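PDB 2ZYO: solute-binding protein from Thermoactinomyces vulgaris, which binds maltodextrins such as maltotetraose, and also cyclodextrins, and probably delivers them to a membrane transporter for sugar uptake. Local coordinates for residues A[15-20]-A[47-52]; A[166-171]-A[222-227]; A[194-199]-A[351-356]. All coordinates share one frame; numbering follows the deposited sequence.

Interaction 1. Residues A[15-20]-A[47-52]; sequences EGKPDK and TGIQVE
The parallel pairing of strands 20-25 and 50-55, the two ends of a beta-alpha-beta crossover through helix 30-47, starts here with Lys20 beside Gln50. Gln50 N donates to Asp19 O at 3.1 Å, a moderately bent bond (146° at the hydrogen) whose donor stands somewhat out of the carbonyl plane. Next to it Lys20 CA makes a CH···O contact of 3.1 Å with Gln50 O. The side chains of Lys20, Gln50 and Glu52 then run the same way along one face of the sheet. Lys20 CB lies 3.6 Å from Gln50 OE1. With CG between the backbone N and the carbonyl carbon (chi1 77°) and a bend at chi3, the lysine chain runs beside Gln50 and brings NZ to Glu52 OE1, a 2.9 Å salt bridge in which NZ comes to OE1 from above the carboxylate plane, 56° out of it. Gln50 OE1 shares a water with Asp19 OD2 and takes a second water that NZ of Lys20 reaches weakly. Upstream the contact turns apolar: Ile49 CG2 approaches Pro18 CG at 4.2 Å, and its CD1 meets Lys17 CG obliquely. Lys17 NZ, at the exposed end, reaches Thr47 O through a water 2.7 Å from each. Thr47 OG1 accepts from Ile49 N at 3.1 Å in an ST turn where helix 30-47 gives way, through Gly48 with positive phi, to the strand. Tyr295 of helix 293-302 packs on Lys17, Pro18 and Ile49, while Phe43 of helix 30-47 and Leu21 of strand 20-25 also touch Ile49.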
loop_
_atom_site.group_PDB
_atom_site.type_symbol
_atom_site.label_atom_id
_atom_site.label_comp_id
_atom_site.label_asym_id
_atom_site.label_seq_id
_atom_site.Cartn_x
_atom_site.Cartn_y
_atom_site.Cartn_z
ATOM N N GLU A 15 -34.404 4.592 -9.857
ATOM C CA GLU A 15 -33.893 3.552 -8.962
ATOM C C GLU A 15 -34.817 3.333 -7.767
ATOM O O GLU A 15 -34.980 4.212 -6.916
ATOM C CB GLU A 15 -32.453 3.826 -8.506
ATOM C CG GLU A 15 -31.793 2.597 -7.868
ATOM C CD GLU A 15 -30.313 2.772 -7.597
ATOM O OE1 GLU A 15 -29.559 3.068 -8.545
ATOM O OE2 GLU A 15 -29.900 2.589 -6.434
ATOM N N GLY A 16 -35.424 2.151 -7.730
ATOM C CA GLY A 16 -36.284 1.748 -6.624
ATOM C C GLY A 16 -35.469 1.537 -5.366
ATOM O O GLY A 16 -34.297 1.153 -5.436
ATOM N N LYS A 17 -36.082 1.800 -4.215
ATOM C CA LYS A 17 -35.410 1.634 -2.931
ATOM C C LYS A 17 -35.146 0.155 -2.670
ATOM O O LYS A 17 -36.078 -0.649 -2.680
ATOM C CB LYS A 17 -36.242 2.236 -1.796
ATOM C CG LYS A 17 -35.503 2.325 -0.463
ATOM C CD LYS A 17 -36.422 2.759 0.670
ATOM C CE LYS A 17 -36.626 4.268 0.688
ATOM N NZ LYS A 17 -37.568 4.688 1.763
ATOM N N PRO A 18 -33.871 -0.211 -2.448
ATOM C CA PRO A 18 -33.555 -1.611 -2.181
ATOM C C PRO A 18 -34.049 -2.027 -0.804
ATOM O O PRO A 18 -34.028 -1.223 0.128
ATOM C CB PRO A 18 -32.025 -1.640 -2.226
ATOM C CG PRO A 18 -31.609 -0.259 -1.862
ATOM C CD PRO A 18 -32.669 0.643 -2.423
ATOM N N ASP A 19 -34.502 -3.271 -0.680
ATOM C CA ASP A 19 -34.855 -3.810 0.627
ATOM C C ASP A 19 -33.581 -4.024 1.433
ATOM O O ASP A 19 -33.576 -3.893 2.660
ATOM C CB ASP A 19 -35.627 -5.127 0.494
ATOM C CG ASP A 19 -34.749 -6.281 0.044
ATOM O OD1 ASP A 19 -34.311 -6.280 -1.122
ATOM O OD2 ASP A 19 -34.505 -7.192 0.858
ATOM N N LYS A 20 -32.503 -4.348 0.722
ATOM C CA LYS A 20 -31.220 -4.640 1.338
ATOM C C LYS A 20 -30.057 -4.319 0.405
ATOM O O LYS A 20 -30.179 -4.388 -0.823
ATOM C CB LYS A 20 -31.152 -6.108 1.782
ATOM C CG LYS A 20 -30.918 -7.112 0.666
ATOM C CD LYS A 20 -30.908 -8.549 1.178
ATOM C CE LYS A 20 -29.646 -8.867 1.962
ATOM N NZ LYS A 20 -29.509 -10.329 2.211
ATOM N N THR A 47 -31.960 4.826 7.362
ATOM C CA THR A 47 -32.674 4.690 6.087
ATOM C C THR A 47 -33.767 3.626 6.056
ATOM O O THR A 47 -34.650 3.667 5.196
ATOM C CB THR A 47 -31.702 4.367 4.934
ATOM O OG1 THR A 47 -31.110 3.083 5.163
ATOM C CG2 THR A 47 -30.607 5.428 4.818
ATOM N N GLY A 48 -33.688 2.660 6.968
ATOM C CA GLY A 48 -34.591 1.510 6.954
ATOM C C GLY A 48 -34.211 0.446 5.936
ATOM O O GLY A 48 -34.956 -0.512 5.732
ATOM N N ILE A 49 -33.055 0.616 5.295
ATOM C CA ILE A 49 -32.539 -0.358 4.332
ATOM C C ILE A 49 -31.641 -1.348 5.064
ATOM O O ILE A 49 -30.694 -0.942 5.734
ATOM C CB ILE A 49 -31.741 0.338 3.201
ATOM C CG1 ILE A 49 -32.649 1.302 2.426
ATOM C CG2 ILE A 49 -31.088 -0.694 2.265
ATOM C CD1 ILE A 49 -31.908 2.365 1.633
ATOM N N GLN A 50 -31.942 -2.640 4.947
ATOM C CA GLN A 50 -31.092 -3.670 5.534
ATOM C C GLN A 50 -29.713 -3.611 4.887
ATOM O O GLN A 50 -29.603 -3.482 3.671
ATOM C CB GLN A 50 -31.699 -5.061 5.322
ATOM C CG GLN A 50 -30.887 -6.195 5.959
ATOM C CD GLN A 50 -31.195 -7.563 5.376
ATOM O OE1 GLN A 50 -32.241 -7.778 4.758
ATOM N NE2 GLN A 50 -30.276 -8.501 5.572
ATOM N N VAL A 51 -28.663 -3.681 5.700
ATOM C CA VAL A 51 -27.315 -3.835 5.157
ATOM C C VAL A 51 -26.682 -5.090 5.744
ATOM O O VAL A 51 -26.378 -5.148 6.941
ATOM C CB VAL A 51 -26.415 -2.596 5.387
ATOM C CG1 VAL A 51 -25.048 -2.823 4.761
ATOM C CG2 VAL A 51 -27.052 -1.347 4.793
ATOM N N GLU A 52 -26.514 -6.097 4.891
ATOM C CA GLU A 52 -25.898 -7.352 5.289
ATOM C C GLU A 52 -24.393 -7.282 5.073
ATOM O O GLU A 52 -23.925 -7.085 3.951
ATOM C CB GLU A 52 -26.490 -8.521 4.498
ATOM C CG GLU A 52 -25.993 -9.890 4.965
ATOM C CD GLU A 52 -26.364 -11.026 4.027
ATOM O OE1 GLU A 52 -26.771 -10.763 2.873
ATOM O OE2 GLU A 52 -26.236 -12.196 4.448
HETATM O O HOH W 1 -34.702 5.719 3.273
HETATM O O HOH W 2 -36.882 3.113 3.865
HETATM O O HOH W 3 -34.604 -7.207 3.565
HETATM O O HOH W 4 -32.407 -10.688 3.771
#

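Interaction 2. Residues A[166-171]-A[222-227]; sequences GVLFEA and ARLPQS
Leu224 is the knob of this contact, and its two methyls part to fill a shallow hollow along residues 167-171. CD2 presses on Val167 O at 3.6 Å and on Leu168 CD1 at 3.8 Å. CD1 goes the other way, meeting Ala171 CB at 3.7 Å and Phe169 O at 3.8 Å, so that two carbonyl oxygens and two methyls form the floor and walls. With CG anti to its own carbonyl carbon (chi1 -67°), the leucine turns this fork toward residues 167-171. Leu168 supplies the second bump: its CD1 rises beside Leu224 CD2 and also rests on Pro225 CD at 4.1 Å, Leu168 and the Pro225 ring crossing at about a right angle. Replacing Leu224 by an alanine would remove both methyls and is likely to leave a gap between Leu168 CD1 and Ala171 CB. The hollow belongs to the end of strand 165-169, which runs parallel to strand 242-247, and to an inverse gamma turn centred on Glu170, in which Ala171 N reaches Phe169 O by a weak 2.8 Å bond. That turn folds Ala171 CB over one face of the Phe169 ring, 3.7 Å above its plane and offset toward the rim. Phe169 N is buried with no partner. Trp218 of helix 206-220 meets the Phe169 ring edge-to-face and touches Leu224, while Asn158 ND2 bonds to both Val167 O and Ala222 O. Beyond the turn, Glu170 OE1 accepts from ND2 of Asn173, a residue of the sugar pocket.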
loop_
_atom_site.group_PDB
_atom_site.type_symbol
_atom_site.label_atom_id
_atom_site.label_comp_id
_atom_site.label_asym_id
_atom_site.label_seq_id
_atom_site.Cartn_x
_atom_site.Cartn_y
_atom_site.Cartn_z
ATOM N N GLY A 166 22.215 -1.525 12.822
ATOM C CA GLY A 166 21.763 -0.143 12.900
ATOM C C GLY A 166 20.524 0.054 12.046
ATOM O O GLY A 166 19.527 0.614 12.503
ATOM N N VAL A 167 20.599 -0.397 10.794
ATOM C CA VAL A 167 19.462 -0.346 9.873
ATOM C C VAL A 167 19.356 -1.676 9.134
ATOM O O VAL A 167 20.326 -2.148 8.537
ATOM C CB VAL A 167 19.575 0.806 8.840
ATOM C CG1 VAL A 167 18.258 0.967 8.077
ATOM C CG2 VAL A 167 19.957 2.120 9.515
ATOM N N LEU A 168 18.166 -2.265 9.181
ATOM C CA LEU A 168 17.894 -3.537 8.527
ATOM C C LEU A 168 16.527 -3.470 7.863
ATOM O O LEU A 168 15.555 -3.050 8.486
ATOM C CB LEU A 168 17.932 -4.670 9.557
ATOM C CG LEU A 168 17.557 -6.095 9.141
ATOM C CD1 LEU A 168 18.545 -6.668 8.132
ATOM C CD2 LEU A 168 17.488 -6.978 10.378
ATOM N N PHE A 169 16.452 -3.875 6.600
ATOM C CA PHE A 169 15.169 -3.953 5.905
ATOM C C PHE A 169 15.229 -4.918 4.729
ATOM O O PHE A 169 16.297 -5.455 4.418
ATOM C CB PHE A 169 14.652 -2.556 5.497
ATOM C CG PHE A 169 15.330 -1.956 4.287
ATOM C CD1 PHE A 169 14.657 -1.880 3.068
ATOM C CD2 PHE A 169 16.620 -1.429 4.374
ATOM C CE1 PHE A 169 15.264 -1.314 1.949
ATOM C CE2 PHE A 169 17.235 -0.860 3.257
ATOM C CZ PHE A 169 16.553 -0.803 2.042
ATOM N N GLU A 170 14.078 -5.145 4.095
ATOM C CA GLU A 170 13.975 -6.032 2.938
ATOM C C GLU A 170 14.545 -5.380 1.684
ATOM O O GLU A 170 13.806 -5.046 0.748
ATOM C CB GLU A 170 12.521 -6.440 2.704
ATOM C CG GLU A 170 12.034 -7.558 3.590
ATOM C CD GLU A 170 10.734 -8.148 3.090
ATOM O OE1 GLU A 170 10.728 -8.732 1.985
ATOM O OE2 GLU A 170 9.721 -8.023 3.803
ATOM N N ALA A 171 15.868 -5.221 1.667
ATOM C CA ALA A 171 16.566 -4.531 0.582
ATOM C C ALA A 171 16.644 -5.348 -0.711
ATOM O O ALA A 171 17.194 -4.885 -1.708
ATOM C CB ALA A 171 17.961 -4.099 1.032
ATOM N N ALA A 222 26.828 -2.166 3.644
ATOM C CA ALA A 222 26.031 -2.207 4.874
ATOM C C ALA A 222 25.818 -3.632 5.394
ATOM O O ALA A 222 25.102 -3.844 6.376
ATOM C CB ALA A 222 24.701 -1.485 4.677
ATOM N N ARG A 223 26.440 -4.597 4.718
ATOM C CA ARG A 223 26.543 -5.986 5.185
ATOM C C ARG A 223 25.216 -6.688 5.518
ATOM O O ARG A 223 25.162 -7.531 6.416
ATOM C CB ARG A 223 27.522 -6.081 6.369
ATOM C CG ARG A 223 28.938 -5.599 6.054
ATOM C CD ARG A 223 29.845 -5.634 7.284
ATOM N NE ARG A 223 29.417 -4.700 8.325
ATOM C CZ ARG A 223 29.833 -3.441 8.441
ATOM N NH1 ARG A 223 30.710 -2.929 7.585
ATOM N NH2 ARG A 223 29.369 -2.688 9.429
ATOM N N LEU A 224 24.154 -6.351 4.790
ATOM C CA LEU A 224 22.865 -7.022 4.974
ATOM C C LEU A 224 22.930 -8.481 4.517
ATOM O O LEU A 224 23.640 -8.792 3.556
ATOM C CB LEU A 224 21.738 -6.284 4.235
ATOM C CG LEU A 224 21.316 -4.884 4.703
ATOM C CD1 LEU A 224 19.966 -4.528 4.097
ATOM C CD2 LEU A 224 21.251 -4.764 6.222
ATOM N N PRO A 225 22.202 -9.382 5.212
ATOM C CA PRO A 225 22.161 -10.793 4.811
ATOM C C PRO A 225 21.648 -10.930 3.381
ATOM O O PRO A 225 20.580 -10.415 3.054
ATOM C CB PRO A 225 21.167 -11.414 5.798
ATOM C CG PRO A 225 21.157 -10.502 6.960
ATOM C CD PRO A 225 21.385 -9.131 6.413
ATOM N N GLN A 226 22.412 -11.625 2.544
ATOM C CA GLN A 226 22.173 -11.629 1.097
ATOM C C GLN A 226 20.969 -12.458 0.628
ATOM O O GLN A 226 20.622 -12.434 -0.557
ATOM C CB GLN A 226 23.454 -12.009 0.344
ATOM C CG GLN A 226 24.555 -10.956 0.479
ATOM C CD GLN A 226 25.918 -11.433 0.004
ATOM O OE1 GLN A 226 26.029 -12.197 -0.955
ATOM N NE2 GLN A 226 26.969 -10.968 0.673
ATOM N N SER A 227 20.326 -13.164 1.557
ATOM C CA SER A 227 19.113 -13.927 1.253
ATOM C C SER A 227 18.009 -13.677 2.286
ATOM O O SER A 227 17.231 -14.577 2.617
ATOM C CB SER A 227 19.437 -15.421 1.140
ATOM O OG SER A 227 20.433 -15.648 0.158
#

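Interaction 3. Residues A[194-199]-A[351-356]; sequences GTLDPN and PSIPEM
Ile353 holds CG1 between its backbone N and carbonyl carbon (chi1 65°), and from there the chain runs out to set CD1 against Leu196 CB at 4.1 Å. Leu196 answers by sending CD1 past the isoleucine to Pro351 CB, 3.8 Å away. The two branched side chains therefore pass each other at a slant, CG2 of Ile353 lying near both CB and CD1 of the leucine. In Glu355 the bend comes one bond later (chi2 82°), folding the chain across the Pro198 ring at a slant: CG approaches Pro198 CB at 3.5 Å and the carboxylate carbon CD lies 3.6 Å from the same atom. The acid thus packs through its carbon stem and the base of its carboxylate. Pro198 CB is shared, for Ile353 CD1 also comes within 4.2 Å of it, and this methyl touches both Pro198 and Leu196. Residues 194-199 lie on the outgoing arm of a beta hairpin, in which strand 195-201 pairs antiparallel with strand 189-192; Leu196 and Pro198 point from it toward the loop that leads from strand 348-349 to helix 360-371. Just past Asp197 the strand bends. There Asp197 OD1 takes the backbone N of Asn199 at 3.0 Å in an Asx turn, the donor standing above the carboxylate plane. On the loop side, a bond of 3.1 Å from Met356 N to Ile353 O closes a turn around Pro354 and Glu355. Phe189, from the other arm of the hairpin, touches Leu196, Ile353 and Met356, and Tyr117 of strand 116-117 packs on Ser352, Ile353 and Pro354.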
loop_
_atom_site.group_PDB
_atom_site.type_symbol
_atom_site.label_atom_id
_atom_site.label_comp_id
_atom_site.label_asym_id
_atom_site.label_seq_id
_atom_site.Cartn_x
_atom_site.Cartn_y
_atom_site.Cartn_z
ATOM N N GLY A 194 -2.435 10.155 -16.277
ATOM C CA GLY A 194 -3.185 9.122 -15.567
ATOM C C GLY A 194 -3.015 7.722 -16.130
ATOM O O GLY A 194 -3.171 6.736 -15.403
ATOM N N THR A 195 -2.697 7.633 -17.421
ATOM C CA THR A 195 -2.540 6.343 -18.095
ATOM C C THR A 195 -1.089 5.874 -18.107
ATOM O O THR A 195 -0.181 6.622 -18.482
ATOM C CB THR A 195 -3.067 6.371 -19.551
ATOM O OG1 THR A 195 -2.333 7.335 -20.314
ATOM C CG2 THR A 195 -4.551 6.713 -19.588
ATOM N N LEU A 196 -0.889 4.626 -17.691
ATOM C CA LEU A 196 0.423 3.992 -17.730
ATOM C C LEU A 196 0.590 3.200 -19.018
ATOM O O LEU A 196 -0.345 2.534 -19.471
ATOM C CB LEU A 196 0.616 3.070 -16.521
ATOM C CG LEU A 196 0.577 3.681 -15.116
ATOM C CD1 LEU A 196 0.744 2.598 -14.066
ATOM C CD2 LEU A 196 1.646 4.745 -14.944
ATOM N N ASP A 197 1.777 3.285 -19.608
ATOM C CA ASP A 197 2.091 2.511 -20.802
ATOM C C ASP A 197 2.812 1.231 -20.383
ATOM O O ASP A 197 3.957 1.287 -19.930
ATOM C CB ASP A 197 2.943 3.334 -21.779
ATOM C CG ASP A 197 3.208 2.607 -23.096
ATOM O OD1 ASP A 197 2.701 1.480 -23.295
ATOM O OD2 ASP A 197 3.932 3.174 -23.943
ATOM N N PRO A 198 2.139 0.072 -20.532
ATOM C CA PRO A 198 2.741 -1.208 -20.163
ATOM C C PRO A 198 3.934 -1.577 -21.043
ATOM O O PRO A 198 4.731 -2.437 -20.668
ATOM C CB PRO A 198 1.601 -2.207 -20.372
ATOM C CG PRO A 198 0.695 -1.558 -21.356
ATOM C CD PRO A 198 0.770 -0.096 -21.058
ATOM N N ASN A 199 4.043 -0.927 -22.200
ATOM C CA ASN A 199 5.146 -1.166 -23.128
ATOM C C ASN A 199 6.392 -0.327 -22.843
ATOM O O ASN A 199 7.494 -0.687 -23.272
ATOM C CB ASN A 199 4.690 -0.963 -24.576
ATOM C CG ASN A 199 3.907 -2.146 -25.112
ATOM O OD1 ASN A 199 4.414 -2.914 -25.927
ATOM N ND2 ASN A 199 2.669 -2.302 -24.654
ATOM N N PRO A 351 1.280 1.057 -8.960
ATOM C CA PRO A 351 0.595 0.880 -10.238
ATOM C C PRO A 351 -0.521 -0.154 -10.123
ATOM O O PRO A 351 -0.333 -1.203 -9.499
ATOM C CB PRO A 351 1.709 0.373 -11.157
ATOM C CG PRO A 351 2.948 0.979 -10.587
ATOM C CD PRO A 351 2.744 0.940 -9.100
ATOM N N SER A 352 -1.674 0.156 -10.709
ATOM C CA SER A 352 -2.852 -0.699 -10.594
ATOM C C SER A 352 -3.204 -1.421 -11.894
ATOM O O SER A 352 -4.159 -2.197 -11.934
ATOM C CB SER A 352 -4.053 0.114 -10.101
ATOM O OG SER A 352 -4.338 1.177 -10.988
ATOM N N ILE A 353 -2.437 -1.169 -12.952
ATOM C CA ILE A 353 -2.646 -1.860 -14.229
ATOM C C ILE A 353 -2.296 -3.349 -14.096
ATOM O O ILE A 353 -1.422 -3.703 -13.302
ATOM C CB ILE A 353 -1.875 -1.190 -15.407
ATOM C CG1 ILE A 353 -0.353 -1.275 -15.210
ATOM C CG2 ILE A 353 -2.336 0.258 -15.588
ATOM C CD1 ILE A 353 0.450 -0.995 -16.477
ATOM N N PRO A 354 -2.993 -4.227 -14.849
ATOM C CA PRO A 354 -2.757 -5.671 -14.717
ATOM C C PRO A 354 -1.294 -6.073 -14.912
ATOM O O PRO A 354 -0.820 -7.011 -14.266
ATOM C CB PRO A 354 -3.626 -6.271 -15.827
ATOM C CG PRO A 354 -4.709 -5.274 -16.031
ATOM C CD PRO A 354 -4.047 -3.939 -15.842
ATOM N N GLU A 355 -0.590 -5.350 -15.778
ATOM C CA GLU A 355 0.805 -5.646 -16.101
ATOM C C GLU A 355 1.766 -5.549 -14.912
ATOM O O GLU A 355 2.819 -6.186 -14.915
ATOM C CB GLU A 355 1.287 -4.764 -17.254
ATOM C CG GLU A 355 0.642 -5.101 -18.597
ATOM C CD GLU A 355 -0.742 -4.490 -18.785
ATOM O OE1 GLU A 355 -1.152 -3.630 -17.973
ATOM O OE2 GLU A 355 -1.422 -4.875 -19.760
ATOM N N MET A 356 1.406 -4.765 -13.896
ATOM C CA MET A 356 2.231 -4.671 -12.688
ATOM C C MET A 356 2.360 -6.023 -11.981
ATOM O O MET A 356 3.377 -6.301 -11.343
ATOM C CB MET A 356 1.686 -3.611 -11.725
ATOM C CG MET A 356 2.612 -3.316 -10.546
ATOM S SD MET A 356 4.195 -2.617 -11.056
ATOM C CE MET A 356 5.166 -2.805 -9.562
#

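Overall arrangement
None of the three contacts touches another, and two lie within about 10 Å of the bound maltotetraose. The centre of interaction 1 is about 32 Å from the centre of the chain, opposite interaction 2; it lies about 53 Å from the centre of interaction 2 and about 37 Å from that of interaction 3. Interactions 2 and 3 alternate along the sequence, with centres about 30 Å and nearest atoms about 14 Å apart. Neither touches the sugar: the side chain of Phe169 is about 10 Å from a glucose unit, that of Pro351 about 9 Å. Residues 166-171 lead to the pocket residues Asn173, Tyr175 and Tyr176, and residues 351-356 to Trp360 and Asn364.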